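Long-range contacts in fibronectin type III domain-containing protein (Simiduia agarivorans, PDB 6P2K), which probably hydrolyses the beta-glucan backbone of xyloglucan through its glycoside hydrolase family 74 module, which is built from seven-bladed beta-propellers and carries bound zinc ions: residues Y375-S380 / K394-E399; N28-A33 / Y40-N45; T4-L9 / T735-F740. All coordinates share one frame; numbering follows the deposited sequence.

Contact 1. Residues Y375-S380 / K394-E399; sequences YSTPTS and KGKGTE
Lys-394, Thr-377 and Lys-396 carry most of this contact, and the threonine sits between the two lysines. Its backbone pairs with Lys-394 as the hydrogen-bonded pair of a short antiparallel bridge: Thr-377 N gives to Lys-394 O at 2.8 Å, and Lys-394 N returns a bond to Thr-377 O. On the face these two residues share, CG of Lys-394 lies 3.9 Å from CB of Thr-377, and beyond CG the lysine chain runs on extended.

The bridge belongs to the antiparallel pairing of strands 376-379 and 388-395, in a fold of two seven-bladed beta-propellers joined as in other family 74 enzymes. Past Gly-395 the second strand gives way to a loop, and Lys-396 reaches back across Thr-377 at about a right angle. Its CE passes 3.4 Å from Ser-376 O; the chain then bends at its last torsion (chi4 -68°), bringing NZ to Thr-377 OG1 at 3.0 Å, while Glu-47 takes the same ammonium in a salt bridge. A water joins Thr-377 OG1 to Gly-395 O. Where the strands part, Lys-396 N makes a weak bond to Tyr-375 O, and a second water links that carbonyl, at 2.7 Å, with Thr-398 N.

Contact 2. Residues N28-A33 / Y40-N45; sequences NVVYMA and YKSTNN
Two tyrosines, one from each strand, lie against a flexible chain of the partner strand. Lys-41 runs alongside Tyr-31, both pointing the same way: the lysine is extended from a CG anti to its own backbone N (chi1 -176°), which lays its CG 3.6 Å from CE2 of the ring and carries NZ to a weak 3.2 Å bond with Tyr-31 OH. Gly-87 O is the stronger partner of that ammonium. On the other face Met-32 accompanies Tyr-40 in a Met-aromatic contact, Met-32 CE lying 3.4 Å from Tyr-40 CD1 and Met-32 SD 5.4 Å from the ring centroid.

Behind these side chains stands the backbone of a beta hairpin. Val-30 and Ser-42 exchange N-H...O bonds of 3.0 Å, and Met-32 and Tyr-40 also bond in both directions, so Tyr-31 and Lys-41 fall at the non-hydrogen-bonded pair between them. Where the strands end, Asn-45 N still gives to Asn-28 O at 2.8 Å, and Ser-42 OG, held chiefly by Gly-46 N, also donates to Asn-44 OD1.

The hairpin forms the middle of a four-stranded propeller blade: strand 17-22 flanks 30-34, with Val-20 against Val-30 and Met-32; strand 50-51 borders 39-42; and Val-63 and Val-65 of strand 60-66, in the next sheet, pack on Tyr-31.

Contact 3. Residues T4-L9 / T735-F740; sequences TVWQPL and TDDLHF
Asp-737 receives two successive backbone N-H groups of the opposite segment, one on each carboxylate oxygen. Val-5 N meets OD2 at 2.8 Å and Trp-6 N meets OD1 at 2.9 Å, both bonds nearly straight. The two oxygens are used differently: OD1 offers its syn lone pair, whereas Val-5 N approaches OD2 from the syn side but 33° out of the carboxylate plane. The aspartate reaches them because its CG stands between its own N and carbonyl carbon (chi1 52°), turning the carboxylate toward Val-5 and Trp-6.

Trp-6 is held from two directions. Its CG lies beside its own backbone N (chi1 -77°), and the indole projects toward the loop 735-740. OD1 of Asp-737 sits at the ring edge, in its plane, 3.3 Å from CD1. Over one face lies Leu-738, whose CB forms a CH-pi contact 3.6 Å from the centroid of the five-membered ring; both methyls continue across the same face, CD2 being 3.9 Å from CE2. The indole N-H is bonded to Ile-734 O, and Leu-757 and Ser-759 of strand 754-761 also touch the Trp-6 side chain.

The loop owes its shape to a type II' turn from Thr-735 to Leu-738, closed by Leu-738 N on Thr-735 O. At its second residue Asp-736 crosses Val-5 at about a right angle and forms a salt bridge with Arg-769.

Segment 4-9 contains strand 7-8, which lies beside strand 765-770 and so completes a sheet formed by the C-terminal end of the chain, the closure familiar from beta-propellers. Two N-H donors, one to each oxygen, probably stabilise the carboxylate's negative charge, which would favour the ionised form, and they fix its rotation.

The three contacts illustrate how chemistry follows position in a propeller fold. Contact 2 is the buried one, an intact hairpin inside a single blade, joined by regular backbone bonds, with aromatic rings packed against long side chains. Contacts 1 and 3 are only partly buried and lean more on charged groups: contact 1 on the ammonium of Lys-396 beside a short strand pairing, contact 3 on a carboxylate that replaces strand pairing altogether. In sequence, contact 3 encloses both others, tying the chain's two ends, while contacts 1 and 2 follow one another. Contact 1 is the meeting point: Thr-398 packs on Met-32 and Tyr-40 of contact 2, and Glu-399 touches Pro-8 of contact 3, whereas contacts 2 and 3 stay about 8 Å apart at their nearest atoms.

Contact 1. Residues Y375-S380 / K394-E399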
loop_
_atom_site.group_PDB
_atom_site.type_symbol
_atom_site.label_atom_id
_atom_site.label_comp_id
_atom_site.label_asym_id
_atom_site.label_seq_id
_atom_site.Cartn_x
_atom_site.Cartn_y
_atom_site.Cartn_z
ATOM N N TYR B 375 -6.283 36.947 -15.487
ATOM C CA TYR B 375 -5.051 37.217 -14.761
ATOM C C TYR B 375 -4.055 36.070 -14.777
ATOM O O TYR B 375 -2.856 36.326 -14.607
ATOM C CB TYR B 375 -5.351 37.612 -13.301
ATOM C CG TYR B 375 -5.809 36.494 -12.382
ATOM C CD1 TYR B 375 -7.130 36.052 -12.390
ATOM C CD2 TYR B 375 -4.927 35.907 -11.480
ATOM C CE1 TYR B 375 -7.554 35.042 -11.544
ATOM C CE2 TYR B 375 -5.340 34.896 -10.628
ATOM C CZ TYR B 375 -6.654 34.469 -10.662
ATOM O OH TYR B 375 -7.062 33.467 -9.808
ATOM N N SER B 376 -4.492 34.832 -15.001
ATOM C CA SER B 376 -3.583 33.697 -15.001
ATOM C C SER B 376 -4.090 32.656 -15.986
ATOM O O SER B 376 -5.270 32.639 -16.350
ATOM C CB SER B 376 -3.440 33.093 -13.599
ATOM O OG SER B 376 -4.706 32.773 -13.046
ATOM N N THR B 377 -3.184 31.776 -16.407
ATOM C CA THR B 377 -3.469 30.794 -17.445
ATOM C C THR B 377 -3.246 29.390 -16.900
ATOM O O THR B 377 -2.142 29.092 -16.414
ATOM C CB THR B 377 -2.583 31.033 -18.667
ATOM O OG1 THR B 377 -2.691 32.404 -19.068
ATOM C CG2 THR B 377 -3.007 30.133 -19.824
ATOM N N PRO B 378 -4.233 28.501 -16.962
ATOM C CA PRO B 378 -4.028 27.143 -16.449
ATOM C C PRO B 378 -3.133 26.336 -17.373
ATOM O O PRO B 378 -3.153 26.502 -18.594
ATOM C CB PRO B 378 -5.445 26.564 -16.412
ATOM C CG PRO B 378 -6.155 27.274 -17.530
ATOM C CD PRO B 378 -5.580 28.681 -17.536
ATOM N N THR B 379 -2.333 25.458 -16.773
ATOM C CA THR B 379 -1.516 24.509 -17.512
ATOM C C THR B 379 -2.125 23.116 -17.402
ATOM O O THR B 379 -3.181 22.912 -16.798
ATOM C CB THR B 379 -0.073 24.498 -17.003
ATOM O OG1 THR B 379 0.019 23.647 -15.852
ATOM C CG2 THR B 379 0.376 25.899 -16.637
ATOM N N SER B 380 -1.426 22.147 -17.984
ATOM C CA SER B 380 -1.882 20.767 -17.960
ATOM C C SER B 380 -1.464 20.024 -16.697
ATOM O O SER B 380 -1.893 18.881 -16.506
ATOM C CB SER B 380 -1.366 20.033 -19.198
ATOM O OG SER B 380 0.049 19.954 -19.191
ATOM N N LYS B 394 0.131 29.900 -14.783
ATOM C CA LYS B 394 1.188 30.834 -15.133
ATOM C C LYS B 394 0.590 32.215 -15.379
ATOM O O LYS B 394 -0.552 32.346 -15.827
ATOM C CB LYS B 394 1.965 30.361 -16.367
ATOM C CG LYS B 394 1.155 30.291 -17.650
ATOM C CD LYS B 394 2.009 29.767 -18.791
ATOM C CE LYS B 394 1.228 29.716 -20.088
ATOM N NZ LYS B 394 2.026 29.081 -21.172
ATOM N N GLY B 395 1.374 33.246 -15.077
ATOM C CA GLY B 395 0.871 34.600 -15.158
ATOM C C GLY B 395 0.600 35.054 -16.580
ATOM O O GLY B 395 1.149 34.541 -17.556
ATOM N N LYS B 396 -0.274 36.052 -16.689
ATOM C CA LYS B 396 -0.617 36.653 -17.969
ATOM C C LYS B 396 0.142 37.947 -18.232
ATOM O O LYS B 396 -0.187 38.661 -19.181
ATOM C CB LYS B 396 -2.125 36.904 -18.056
ATOM C CG LYS B 396 -2.951 35.655 -18.349
ATOM C CD LYS B 396 -4.410 36.014 -18.639
ATOM C CE LYS B 396 -5.247 34.781 -18.947
ATOM N NZ LYS B 396 -4.863 34.146 -20.242
ATOM N N GLY B 397 1.147 38.263 -17.420
ATOM C CA GLY B 397 1.978 39.436 -17.634
ATOM C C GLY B 397 2.038 40.408 -16.475
ATOM O O GLY B 397 2.862 41.336 -16.509
ATOM N N THR B 398 1.203 40.259 -15.454
ATOM C CA THR B 398 1.277 41.090 -14.264
ATOM C C THR B 398 1.732 40.255 -13.076
ATOM O O THR B 398 1.526 39.040 -13.036
ATOM C CB THR B 398 -0.074 41.738 -13.943
ATOM O OG1 THR B 398 -0.931 40.775 -13.317
ATOM C CG2 THR B 398 -0.734 42.261 -15.207
ATOM N N GLU B 399 2.368 40.917 -12.114
ATOM C CA GLU B 399 2.698 40.294 -10.838
ATOM C C GLU B 399 2.688 41.378 -9.773
ATOM O O GLU B 399 3.369 42.398 -9.918
ATOM C CB GLU B 399 4.057 39.591 -10.872
ATOM C CG GLU B 399 5.178 40.391 -11.515
ATOM C CD GLU B 399 5.190 40.281 -13.027
ATOM O OE1 GLU B 399 5.121 39.138 -13.527
ATOM O OE2 GLU B 399 5.286 41.323 -13.711
HETATM O O HOH W 1 -1.341 38.556 -14.847
HETATM O O HOH W 2 -0.183 33.336 -19.722
#

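Contact 2. Residues N28-A33 / Y40-N45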
loop_
_atom_site.group_PDB
_atom_site.type_symbol
_atom_site.label_atom_id
_atom_site.label_comp_id
_atom_site.label_asym_id
_atom_site.label_seq_id
_atom_site.Cartn_x
_atom_site.Cartn_y
_atom_site.Cartn_z
ATOM N N ASN B 28 -11.271 45.616 -27.107
ATOM C CA ASN B 28 -10.261 44.705 -26.573
ATOM C C ASN B 28 -9.024 45.426 -26.044
ATOM O O ASN B 28 -8.052 44.760 -25.658
ATOM C CB ASN B 28 -9.844 43.644 -27.601
ATOM C CG ASN B 28 -11.029 42.845 -28.117
ATOM O OD1 ASN B 28 -11.851 42.367 -27.336
ATOM N ND2 ASN B 28 -11.129 42.710 -29.435
ATOM N N VAL B 29 -9.030 46.755 -25.990
ATOM C CA VAL B 29 -7.933 47.529 -25.413
ATOM C C VAL B 29 -8.342 47.974 -24.014
ATOM O O VAL B 29 -9.327 48.700 -23.846
ATOM C CB VAL B 29 -7.566 48.735 -26.291
ATOM C CG1 VAL B 29 -6.510 49.575 -25.598
ATOM C CG2 VAL B 29 -7.054 48.251 -27.636
ATOM N N VAL B 30 -7.592 47.529 -23.004
ATOM C CA VAL B 30 -7.896 47.827 -21.609
ATOM C C VAL B 30 -6.614 48.178 -20.869
ATOM O O VAL B 30 -5.518 47.731 -21.223
ATOM C CB VAL B 30 -8.599 46.648 -20.897
ATOM C CG1 VAL B 30 -10.006 46.461 -21.439
ATOM C CG2 VAL B 30 -7.787 45.371 -21.057
ATOM N N TYR B 31 -6.767 48.978 -19.816
ATOM C CA TYR B 31 -5.678 49.352 -18.927
ATOM C C TYR B 31 -6.023 48.903 -17.517
ATOM O O TYR B 31 -7.187 48.965 -17.106
ATOM C CB TYR B 31 -5.431 50.859 -18.964
ATOM C CG TYR B 31 -4.953 51.336 -20.314
ATOM C CD1 TYR B 31 -5.854 51.637 -21.327
ATOM C CD2 TYR B 31 -3.598 51.461 -20.584
ATOM C CE1 TYR B 31 -5.417 52.063 -22.566
ATOM C CE2 TYR B 31 -3.151 51.886 -21.818
ATOM C CZ TYR B 31 -4.062 52.185 -22.804
ATOM O OH TYR B 31 -3.614 52.603 -24.034
ATOM N N MET B 32 -5.014 48.434 -16.784
ATOM C CA MET B 32 -5.199 47.969 -15.416
ATOM C C MET B 32 -4.395 48.845 -14.469
ATOM O O MET B 32 -3.213 49.115 -14.715
ATOM C CB MET B 32 -4.782 46.507 -15.255
ATOM C CG MET B 32 -5.158 45.931 -13.896
ATOM S SD MET B 32 -3.754 45.831 -12.773
ATOM C CE MET B 32 -2.873 44.494 -13.553
ATOM N N ALA B 33 -5.036 49.273 -13.386
ATOM C CA ALA B 33 -4.414 50.135 -12.390
ATOM C C ALA B 33 -4.022 49.287 -11.185
ATOM O O ALA B 33 -4.884 48.860 -10.408
ATOM C CB ALA B 33 -5.361 51.262 -11.984
ATOM N N TYR B 40 -0.775 48.702 -16.423
ATOM C CA TYR B 40 -0.596 47.671 -17.434
ATOM C C TYR B 40 -1.566 47.897 -18.588
ATOM O O TYR B 40 -2.661 48.434 -18.405
ATOM C CB TYR B 40 -0.831 46.272 -16.866
ATOM C CG TYR B 40 0.195 45.779 -15.877
ATOM C CD1 TYR B 40 0.038 46.003 -14.516
ATOM C CD2 TYR B 40 1.307 45.057 -16.302
ATOM C CE1 TYR B 40 0.965 45.533 -13.606
ATOM C CE2 TYR B 40 2.243 44.587 -15.399
ATOM C CZ TYR B 40 2.064 44.828 -14.053
ATOM O OH TYR B 40 2.983 44.358 -13.149
ATOM N N LYS B 41 -1.164 47.446 -19.775
ATOM C CA LYS B 41 -1.957 47.572 -20.989
ATOM C C LYS B 41 -2.153 46.201 -21.622
ATOM O O LYS B 41 -1.284 45.326 -21.532
ATOM C CB LYS B 41 -1.279 48.522 -21.988
ATOM C CG LYS B 41 -2.063 48.799 -23.261
ATOM C CD LYS B 41 -1.260 49.671 -24.221
ATOM C CE LYS B 41 -2.073 50.027 -25.460
ATOM N NZ LYS B 41 -1.574 51.259 -26.134
ATOM N N SER B 42 -3.306 46.016 -22.264
ATOM C CA SER B 42 -3.571 44.809 -23.033
ATOM C C SER B 42 -4.401 45.175 -24.253
ATOM O O SER B 42 -5.342 45.972 -24.152
ATOM C CB SER B 42 -4.316 43.760 -22.194
ATOM O OG SER B 42 -5.070 42.891 -23.026
ATOM N N THR B 43 -4.053 44.596 -25.402
ATOM C CA THR B 43 -4.811 44.802 -26.631
ATOM C C THR B 43 -5.569 43.555 -27.071
ATOM O O THR B 43 -6.086 43.520 -28.192
ATOM C CB THR B 43 -3.897 45.272 -27.763
ATOM O OG1 THR B 43 -3.002 44.212 -28.129
ATOM C CG2 THR B 43 -3.093 46.491 -27.341
ATOM N N ASN B 44 -5.657 42.535 -26.221
ATOM C CA ASN B 44 -6.447 41.344 -26.509
ATOM C C ASN B 44 -7.432 41.069 -25.381
ATOM O O ASN B 44 -7.719 39.917 -25.045
ATOM C CB ASN B 44 -5.550 40.133 -26.765
ATOM C CG ASN B 44 -4.476 39.956 -25.703
ATOM O OD1 ASN B 44 -4.591 40.466 -24.591
ATOM N ND2 ASN B 44 -3.427 39.217 -26.047
ATOM N N ASN B 45 -7.960 42.141 -24.784
ATOM C CA ASN B 45 -8.955 42.066 -23.711
ATOM C C ASN B 45 -8.474 41.198 -22.550
ATOM O O ASN B 45 -9.231 40.411 -21.975
ATOM C CB ASN B 45 -10.304 41.572 -24.236
ATOM C CG ASN B 45 -11.461 42.000 -23.353
ATOM O OD1 ASN B 45 -11.464 43.108 -22.817
ATOM N ND2 ASN B 45 -12.441 41.120 -23.186
#

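Contact 3. Residues T4-L9 / T735-F740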
loop_
_atom_site.group_PDB
_atom_site.type_symbol
_atom_site.label_atom_id
_atom_site.label_comp_id
_atom_site.label_asym_id
_atom_site.label_seq_id
_atom_site.Cartn_x
_atom_site.Cartn_y
_atom_site.Cartn_z
ATOM N N THR B 4 14.861 41.182 -23.277
ATOM C CA THR B 4 14.625 41.234 -21.843
ATOM C C THR B 4 15.823 40.673 -21.087
ATOM O O THR B 4 16.512 39.766 -21.563
ATOM C CB THR B 4 13.368 40.449 -21.458
ATOM O OG1 THR B 4 13.677 39.050 -21.410
ATOM C CG2 THR B 4 12.257 40.685 -22.468
ATOM N N VAL B 5 16.064 41.226 -19.900
ATOM C CA VAL B 5 17.131 40.771 -19.011
ATOM C C VAL B 5 16.559 40.109 -17.762
ATOM O O VAL B 5 16.825 38.938 -17.492
ATOM C CB VAL B 5 18.084 41.930 -18.644
ATOM C CG1 VAL B 5 19.377 41.382 -18.063
ATOM C CG2 VAL B 5 18.360 42.792 -19.865
ATOM N N TRP B 6 15.772 40.848 -16.984
ATOM C CA TRP B 6 15.121 40.286 -15.811
ATOM C C TRP B 6 13.919 39.451 -16.235
ATOM O O TRP B 6 13.111 39.883 -17.064
ATOM C CB TRP B 6 14.696 41.397 -14.854
ATOM C CG TRP B 6 15.841 41.949 -14.061
ATOM C CD1 TRP B 6 16.616 43.024 -14.378
ATOM C CD2 TRP B 6 16.340 41.445 -12.818
ATOM N NE1 TRP B 6 17.569 43.222 -13.408
ATOM C CE2 TRP B 6 17.420 42.265 -12.439
ATOM C CE3 TRP B 6 15.978 40.379 -11.987
ATOM C CZ2 TRP B 6 18.139 42.054 -11.265
ATOM C CZ3 TRP B 6 16.697 40.171 -10.824
ATOM C CH2 TRP B 6 17.763 41.004 -10.474
ATOM N N GLN B 7 13.804 38.258 -15.662
ATOM C CA GLN B 7 12.822 37.270 -16.085
ATOM C C GLN B 7 11.819 37.040 -14.966
ATOM O O GLN B 7 12.211 36.573 -13.881
ATOM C CB GLN B 7 13.522 35.962 -16.457
ATOM C CG GLN B 7 12.607 34.873 -16.984
ATOM C CD GLN B 7 13.387 33.743 -17.638
ATOM O OE1 GLN B 7 14.571 33.543 -17.354
ATOM N NE2 GLN B 7 12.727 33.001 -18.522
ATOM N N PRO B 8 10.538 37.343 -15.167
ATOM C CA PRO B 8 9.549 37.130 -14.108
ATOM C C PRO B 8 9.154 35.667 -13.987
ATOM O O PRO B 8 9.076 34.933 -14.975
ATOM C CB PRO B 8 8.358 37.980 -14.563
ATOM C CG PRO B 8 8.454 37.971 -16.052
ATOM C CD PRO B 8 9.937 37.925 -16.381
ATOM N N LEU B 9 8.895 35.251 -12.743
ATOM C CA LEU B 9 8.493 33.878 -12.420
ATOM C C LEU B 9 7.318 33.972 -11.448
ATOM O O LEU B 9 7.503 33.905 -10.231
ATOM C CB LEU B 9 9.672 33.083 -11.828
ATOM C CG LEU B 9 10.963 33.022 -12.652
ATOM C CD1 LEU B 9 12.113 32.485 -11.811
ATOM C CD2 LEU B 9 10.776 32.179 -13.906
ATOM N N THR B 735 20.342 47.055 -12.786
ATOM C CA THR B 735 18.904 47.307 -12.735
ATOM C C THR B 735 18.235 46.884 -14.036
ATOM O O THR B 735 17.216 46.180 -14.022
ATOM C CB THR B 735 18.634 48.785 -12.446
ATOM O OG1 THR B 735 19.382 49.190 -11.292
ATOM C CG2 THR B 735 17.149 49.013 -12.184
ATOM N N ASP B 736 18.802 47.297 -15.171
ATOM C CA ASP B 736 18.360 46.903 -16.520
ATOM C C ASP B 736 16.855 47.149 -16.628
ATOM O O ASP B 736 16.399 48.264 -16.337
ATOM C CB ASP B 736 18.812 45.475 -16.801
ATOM C CG ASP B 736 20.323 45.333 -16.821
ATOM O OD1 ASP B 736 21.002 46.241 -17.342
ATOM O OD2 ASP B 736 20.831 44.310 -16.319
ATOM N N ASP B 737 16.054 46.156 -17.014
ATOM C CA ASP B 737 14.628 46.342 -17.231
ATOM C C ASP B 737 13.781 46.028 -15.996
ATOM O O ASP B 737 12.564 45.856 -16.125
ATOM C CB ASP B 737 14.162 45.492 -18.416
ATOM C CG ASP B 737 14.575 44.037 -18.294
ATOM O OD1 ASP B 737 15.256 43.686 -17.308
ATOM O OD2 ASP B 737 14.214 43.241 -19.185
ATOM N N LEU B 738 14.387 45.955 -14.810
ATOM C CA LEU B 738 13.635 45.679 -13.586
ATOM C C LEU B 738 12.967 46.970 -13.135
ATOM O O LEU B 738 13.615 47.863 -12.583
ATOM C CB LEU B 738 14.539 45.111 -12.500
ATOM C CG LEU B 738 13.794 44.476 -11.321
ATOM C CD1 LEU B 738 12.937 43.301 -11.785
ATOM C CD2 LEU B 738 14.766 44.034 -10.239
ATOM N N HIS B 739 11.658 47.071 -13.364
ATOM C CA HIS B 739 10.970 48.337 -13.150
ATOM C C HIS B 739 10.603 48.540 -11.683
ATOM O O HIS B 739 10.661 49.667 -11.177
ATOM C CB HIS B 739 9.745 48.411 -14.060
ATOM C CG HIS B 739 10.084 48.450 -15.520
ATOM N ND1 HIS B 739 9.749 47.435 -16.391
ATOM C CD2 HIS B 739 10.735 49.381 -16.259
ATOM C CE1 HIS B 739 10.175 47.740 -17.604
ATOM N NE2 HIS B 739 10.776 48.915 -17.550
ATOM N N PHE B 740 10.243 47.473 -10.983
ATOM C CA PHE B 740 10.102 47.495 -9.534
ATOM C C PHE B 740 11.295 46.732 -8.973
ATOM O O PHE B 740 11.335 45.498 -9.036
ATOM C CB PHE B 740 8.776 46.879 -9.097
ATOM C CG PHE B 740 8.504 47.017 -7.629
ATOM C CD1 PHE B 740 8.958 46.063 -6.736
ATOM C CD2 PHE B 740 7.808 48.108 -7.139
ATOM C CE1 PHE B 740 8.718 46.190 -5.382
ATOM C CE2 PHE B 740 7.565 48.240 -5.783
ATOM C CZ PHE B 740 8.019 47.279 -4.905
HETATM O O HOH W 3 12.036 41.853 -17.978
#